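Local coordinates for cell wall mannoprotein 1 (Neosartorya fumigata, PDB 5J5L) that binds the fatty acid arachidonic acid within an all-helical domain and is probably a constituent and antigen of the fungal cell wall, at residues I48-T52 with K113-L117. Sequence-based numbering, arbitrary orientation.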
loop_
_atom_site.group_PDB
_atom_site.type_symbol
_atom_site.label_atom_id
_atom_site.label_comp_id
_atom_site.label_asym_id
_atom_site.label_seq_id
_atom_site.Cartn_x
_atom_site.Cartn_y
_atom_site.Cartn_z
ATOM N N ILE A 48 -3.482 4.926 4.526
ATOM C CA ILE A 48 -3.579 3.519 4.920
ATOM C C ILE A 48 -4.034 3.452 6.380
ATOM O O ILE A 48 -4.933 2.688 6.719
ATOM C CB ILE A 48 -2.237 2.766 4.733
ATOM C CG1 ILE A 48 -1.887 2.628 3.234
ATOM C CG2 ILE A 48 -2.299 1.384 5.383
ATOM C CD1 ILE A 48 -0.458 2.263 2.951
ATOM N N ASP A 49 -3.410 4.255 7.233
ATOM C CA ASP A 49 -3.768 4.302 8.655
ATOM C C ASP A 49 -5.221 4.750 8.841
ATOM O O ASP A 49 -5.915 4.231 9.722
ATOM C CB ASP A 49 -2.818 5.206 9.436
ATOM C CG ASP A 49 -1.436 4.576 9.635
ATOM O OD1 ASP A 49 -1.277 3.357 9.381
ATOM O OD2 ASP A 49 -0.508 5.296 10.039
ATOM N N GLN A 50 -5.701 5.665 7.988
ATOM C CA GLN A 50 -7.100 6.095 8.053
ATOM C C GLN A 50 -8.040 4.935 7.721
ATOM O O GLN A 50 -9.049 4.733 8.410
ATOM C CB GLN A 50 -7.355 7.277 7.113
ATOM C CG GLN A 50 -8.806 7.767 7.102
ATOM C CD GLN A 50 -9.243 8.327 8.441
ATOM O OE1 GLN A 50 -10.136 7.784 9.092
ATOM N NE2 GLN A 50 -8.601 9.404 8.872
ATOM N N ALA A 51 -7.713 4.191 6.666
ATOM C CA ALA A 51 -8.484 3.001 6.275
ATOM C C ALA A 51 -8.545 1.970 7.415
ATOM O O ALA A 51 -9.613 1.423 7.713
ATOM C CB ALA A 51 -7.914 2.371 5.019
ATOM N N THR A 52 -7.399 1.726 8.052
ATOM C CA THR A 52 -7.340 0.825 9.201
ATOM C C THR A 52 -8.268 1.285 10.331
ATOM O O THR A 52 -9.042 0.490 10.891
ATOM C CB THR A 52 -5.894 0.721 9.712
ATOM O OG1 THR A 52 -5.063 0.218 8.665
ATOM C CG2 THR A 52 -5.802 -0.203 10.899
ATOM N N LYS A 113 1.995 -1.002 7.963
ATOM C CA LYS A 113 0.694 -0.332 7.928
ATOM C C LYS A 113 -0.294 -1.082 7.025
ATOM O O LYS A 113 -1.481 -1.203 7.365
ATOM C CB LYS A 113 0.848 1.134 7.519
ATOM C CG LYS A 113 1.583 1.982 8.543
ATOM C CD LYS A 113 1.834 3.390 8.031
ATOM C CE LYS A 113 2.654 4.185 9.037
ATOM N NZ LYS A 113 1.982 4.290 10.360
ATOM N N THR A 114 0.200 -1.604 5.907
ATOM C CA THR A 114 -0.641 -2.393 4.990
ATOM C C THR A 114 -1.063 -3.719 5.653
ATOM O O THR A 114 -2.219 -4.153 5.536
ATOM C CB THR A 114 0.093 -2.682 3.679
ATOM O OG1 THR A 114 0.438 -1.435 3.062
ATOM C CG2 THR A 114 -0.787 -3.513 2.713
ATOM N N ASP A 115 -0.136 -4.350 6.360
ATOM C CA ASP A 115 -0.468 -5.579 7.085
ATOM C C ASP A 115 -1.564 -5.327 8.134
ATOM O O ASP A 115 -2.475 -6.153 8.312
ATOM C CB ASP A 115 0.783 -6.170 7.731
ATOM C CG ASP A 115 1.730 -6.791 6.718
ATOM O OD1 ASP A 115 1.320 -6.934 5.549
ATOM O OD2 ASP A 115 2.874 -7.136 7.084
ATOM N N ALA A 116 -1.480 -4.188 8.834
ATOM C CA ALA A 116 -2.475 -3.845 9.839
ATOM C C ALA A 116 -3.833 -3.628 9.188
ATOM O O ALA A 116 -4.869 -4.038 9.739
ATOM C CB ALA A 116 -2.056 -2.596 10.612
ATOM N N LEU A 117 -3.832 -2.952 8.040
ATOM C CA LEU A 117 -5.064 -2.713 7.294
ATOM C C LEU A 117 -5.693 -4.047 6.890
ATOM O O LEU A 117 -6.905 -4.265 7.081
ATOM C CB LEU A 117 -4.820 -1.849 6.055
ATOM C CG LEU A 117 -6.012 -1.667 5.101
ATOM C CD1 LEU A 117 -7.240 -1.115 5.812
ATOM C CD2 LEU A 117 -5.581 -0.794 3.929
HETATM O O HOH W 1 -2.407 0.879 9.192
#
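Leu117 of helix 100-124 reaches over to helix 31-56, where its CD1 lies 3.6 Å from the CB of Ala51 and its CB lies 3.3 Å from Thr52 OG1. With CG anti to the backbone N (chi1 173°), the leucine fork lies against Ala51 and also touches Leu10 of helix 3-26. One turn before Thr52, Ile48 sets its CG2 3.4 Å from the carbonyl O of Lys113, while CD1 approaches Thr114 OG1, a hydroxyl hydrogen-bonded to Leu110 O; Ile48 and Thr114 both line the arachidonic acid pocket. On the more open side, Lys113 runs its aliphatic chain past the Asp49 carboxylate and bends at the last torsion (chi4 -59°), bringing NZ 2.7 Å from Asp49 OD2 in a salt bridge that uses the syn lone pair. The other carboxylate oxygen, OD1, accepts from a water at 2.7 Å. That water also donates to Lys113 O and accepts from Thr52 OG1, thereby tying together the two segments, whose axes run at 21° to each other. The apolar side of this helix-bundle interface thus continues into the lipid pocket, whereas its polar side couples an ion pair, probably stabilising the carboxylate's charge, to a water that takes the hydrogen bond of buried Thr52's hydroxyl.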